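Local coordinates for protein D-aminopeptidase (Burkholderia sp. LK4, PDB 5TZB) that probably removes N-terminal residues, beta-amino acids among them, from short peptides as a beta-aminopeptidase of family S58, an Ntn-type hydrolase, at residues A112-N115 with T116-G120; A163-V166 with Q167-L170. One frame throughout, in Å; residues are numbered along the deposited sequence.

In the fold
Interaction 1 (112-120) and interaction 2 (163-170) follow one another along the chain, their centres 13 Å apart and their nearest atoms about 6 Å apart, without touching. Interaction 1 is buried and turns strand 111-115 into helix 119-129; interaction 2 covers two turns of helix 163-172, with a buried flank and an exposed one. They share neighbours: helix 119-129, which begins in interaction 1, packs against Val166 and Leu170 of interaction 2, and both contacts lie beside strand 63-71. The chemistry follows the setting. Polar side chains and a water tie the buried turn, whereas regular backbone bonds, an aliphatic pair and a water-linked His165-Arg168 pair mark the helix.

Interaction 1 (A112-N115 with T116-G120)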
# COMPACT_ATOMS: atom_id res chain seq x y z
N ALA C 112 22.60 5.85 -1.75
CA ALA C 112 23.64 5.23 -2.56
C ALA C 112 23.03 4.24 -3.57
O ALA C 112 22.01 3.61 -3.31
CB ALA C 112 24.66 4.55 -1.68
N TYR C 113 23.64 4.21 -4.75
CA TYR C 113 23.35 3.22 -5.78
C TYR C 113 24.53 2.26 -5.92
O TYR C 113 25.67 2.71 -5.95
CB TYR C 113 23.14 3.87 -7.15
CG TYR C 113 21.98 4.82 -7.31
CD1 TYR C 113 20.98 4.93 -6.36
CD2 TYR C 113 21.88 5.60 -8.46
CE1 TYR C 113 19.91 5.81 -6.55
CE2 TYR C 113 20.83 6.46 -8.66
CZ TYR C 113 19.85 6.57 -7.71
OH TYR C 113 18.80 7.44 -7.93
N THR C 114 24.28 0.96 -6.05
CA THR C 114 25.36 0.02 -6.38
C THR C 114 24.79 -1.22 -7.08
O THR C 114 23.68 -1.17 -7.58
CB THR C 114 26.15 -0.36 -5.11
OG1 THR C 114 27.33 -1.10 -5.47
CG2 THR C 114 25.30 -1.16 -4.14
N ASN C 115 25.54 -2.32 -7.15
CA ASN C 115 25.01 -3.55 -7.74
C ASN C 115 24.29 -4.41 -6.70
O ASN C 115 24.45 -4.19 -5.51
CB ASN C 115 26.13 -4.36 -8.39
CG ASN C 115 27.09 -4.95 -7.37
OD1 ASN C 115 26.79 -5.96 -6.73
ND2 ASN C 115 28.26 -4.34 -7.24
N THR C 116 23.52 -5.40 -7.17
CA THR C 116 22.63 -6.19 -6.31
C THR C 116 23.32 -6.91 -5.15
O THR C 116 22.74 -7.05 -4.08
CB THR C 116 21.84 -7.24 -7.13
OG1 THR C 116 21.39 -6.66 -8.36
CG2 THR C 116 20.65 -7.75 -6.32
N HIS C 117 24.54 -7.39 -5.37
CA HIS C 117 25.20 -8.19 -4.35
C HIS C 117 26.11 -7.37 -3.43
O HIS C 117 26.77 -7.92 -2.56
CB HIS C 117 25.97 -9.33 -5.02
CG HIS C 117 25.08 -10.37 -5.61
ND1 HIS C 117 25.55 -11.46 -6.32
CD2 HIS C 117 23.73 -10.51 -5.58
CE1 HIS C 117 24.53 -12.21 -6.71
NE2 HIS C 117 23.42 -11.65 -6.27
N SER C 118 26.11 -6.06 -3.60
CA SER C 118 26.94 -5.19 -2.79
C SER C 118 26.13 -4.26 -1.87
O SER C 118 26.71 -3.44 -1.15
CB SER C 118 27.85 -4.35 -3.69
OG SER C 118 28.72 -5.17 -4.45
N VAL C 119 24.81 -4.38 -1.89
CA VAL C 119 23.94 -3.48 -1.12
C VAL C 119 24.24 -3.46 0.38
O VAL C 119 24.33 -2.39 0.99
CB VAL C 119 22.46 -3.82 -1.34
CG1 VAL C 119 21.54 -3.07 -0.31
CG2 VAL C 119 22.06 -3.50 -2.78
N GLY C 120 24.40 -4.64 0.98
CA GLY C 120 24.66 -4.72 2.40
C GLY C 120 25.97 -4.08 2.84
O GLY C 120 26.02 -3.35 3.84
O HOH W 1 28.95 -7.59 -6.07
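The carboxamide of Asn115 is the flat group at the centre of this turn; its oxygen faces the backbone N of His117 and its nitrogen the hydroxyl of Ser118. Ser118 OG lies beyond the polar end of the amide, 3.4 Å from Asn115 CG and displaced to one side of the plane. His117 N is on that same side, tilted 21° from the plane, and its bond to Asn115 OD1 is 3.0 Å long though bent, at 131°. A water comes from the other side of the plane, donating to Asn115 OD1 at 2.8 Å and accepting from Ser118 OG at 2.9 Å. Asn115 ND2 reaches Ser118 OG in a weak bond of 2.9 Å, and Thr65 OG1 gives this amide nitrogen a further partner.

Asn115 CG is placed between the backbone N and carbonyl carbon (chi1 69°), which swings the amide over the chain that follows. The bond from His117 N makes an Asx turn, overlaid on a type I beta turn from Asn115 to Ser118 that is closed by Ser118 N and Asn115 O at 3.1 Å. The donor of that closing bond stands above the carbonyl plane. Beside the turn, Thr114 puts OG1 3.7 Å from Ser118 CB, the hydroxyl itself being bonded to Gly66 O, while Thr114 CG2 comes within 4.2 Å of Val119 CG2 across the bend.

The turn links strand 111-115 to helix 119-129 in a beta-alpha-beta unit with strand 144-148, next to a second subunit in which Cys141 N bonds His117 NE2. Because the Asn115 amide is engaged through both its oxygen and its nitrogen, its rotation is fixed, and its polar atoms are satisfied in a buried place by a backbone N-H, two hydroxyls and one water.

Interaction 2 (A163-V166 with Q167-L170); sequences AAHV and QRAL
Residues 163-166 and 167-170 form two successive turns of one alpha-helix, joined by four backbone bonds between residues four apart. Gln167 N to Ala163 O is the shortest at 2.8 Å, and Ala169 N to His165 O the longest at 3.1 Å; Arg168 N to Ala164 O and Leu170 N to Val166 O complete the set.

On one flank His165 and Arg168 run side by side, pointing the same way. Arg168 NH1 meets the edge of the imidazole in its plane, 3.5 Å from His165 CD2, and the guanidinium is turned 74° against the ring. A bend in the arginine chain (chi3 43°) brings NH1 to this edge, after CG has passed 3.4 Å from Ala164 O. One water joins the two ends, 3.0 Å from His165 NE2 and weakly held by Arg168 NH1. The other ring nitrogen, ND1, accepts from the backbone N-H of Ser162 just ahead of the helix, so the imidazole is tethered through both nitrogens. An ND1 that acts as acceptor, together with the nearby arginine, is consistent with a neutral ring.

On another flank the side chains of Val166 and Leu170 also run alongside each other, Val166 CG1 touching Leu170 CD1 at 4.0 Å. Leu170 CG lies over the preceding turn, 3.2 Å from Val166 O. Gln167 turns elsewhere, its NE2 bonded to Asn129 OD1.

Val166 and Ala169 are buried, with Leu170 beside them; Ala164, Gln167 and Arg168 form the solvent side, and His165 lies at the border. Such a division is that of an amphipathic helix laid on a beta-sheet. Val166 packs on Ala125 and Leu126 of helix 119-129, Ala169 and Leu170 rest on Val69 of strand 63-71, and the His165-Arg168 flank reaches Cys52 of strand 48-56, the sheet's outermost strand on that side within the chain.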
# COMPACT_ATOMS: atom_id res chain seq x y z
N ALA C 163 33.85 -0.72 1.76
CA ALA C 163 33.64 0.53 2.48
C ALA C 163 34.56 1.63 1.96
O ALA C 163 34.17 2.80 1.93
CB ALA C 163 33.87 0.32 3.98
N ALA C 164 35.76 1.25 1.54
CA ALA C 164 36.72 2.23 1.03
C ALA C 164 36.17 2.89 -0.24
O ALA C 164 36.36 4.08 -0.46
CB ALA C 164 38.08 1.57 0.76
N HIS C 165 35.46 2.11 -1.05
CA HIS C 165 34.85 2.64 -2.26
C HIS C 165 33.69 3.57 -1.92
O HIS C 165 33.46 4.57 -2.60
CB HIS C 165 34.38 1.49 -3.16
CG HIS C 165 35.48 0.59 -3.58
ND1 HIS C 165 35.37 -0.79 -3.54
CD2 HIS C 165 36.73 0.85 -4.05
CE1 HIS C 165 36.50 -1.33 -3.98
NE2 HIS C 165 37.34 -0.35 -4.29
N VAL C 166 32.96 3.24 -0.86
CA VAL C 166 31.89 4.10 -0.41
C VAL C 166 32.49 5.41 0.09
O VAL C 166 31.95 6.48 -0.15
CB VAL C 166 31.04 3.44 0.71
CG1 VAL C 166 29.98 4.40 1.18
CG2 VAL C 166 30.40 2.15 0.22
N GLN C 167 33.64 5.33 0.76
CA GLN C 167 34.29 6.53 1.29
C GLN C 167 34.82 7.43 0.17
O GLN C 167 34.72 8.65 0.27
CB GLN C 167 35.44 6.13 2.23
CG GLN C 167 34.98 5.52 3.52
CD GLN C 167 34.28 6.55 4.39
OE1 GLN C 167 34.56 7.75 4.28
NE2 GLN C 167 33.35 6.10 5.23
N ARG C 168 35.32 6.82 -0.90
CA ARG C 168 35.74 7.56 -2.09
C ARG C 168 34.57 8.29 -2.75
O ARG C 168 34.73 9.44 -3.19
CB ARG C 168 36.44 6.60 -3.06
CG ARG C 168 37.87 6.25 -2.61
CD ARG C 168 38.59 5.21 -3.47
NE ARG C 168 38.43 5.37 -4.91
CZ ARG C 168 38.68 4.38 -5.77
NH1 ARG C 168 39.07 3.20 -5.31
NH2 ARG C 168 38.52 4.55 -7.08
N ALA C 169 33.42 7.64 -2.87
CA ALA C 169 32.24 8.30 -3.44
C ALA C 169 31.78 9.46 -2.55
O ALA C 169 31.46 10.54 -3.03
CB ALA C 169 31.10 7.29 -3.64
N LEU C 170 31.75 9.21 -1.24
CA LEU C 170 31.37 10.24 -0.28
C LEU C 170 32.31 11.44 -0.36
O LEU C 170 31.86 12.59 -0.32
CB LEU C 170 31.35 9.66 1.13
CG LEU C 170 30.19 8.72 1.41
CD1 LEU C 170 30.35 8.02 2.76
CD2 LEU C 170 28.87 9.48 1.34
O HOH W 2 40.02 0.09 -5.59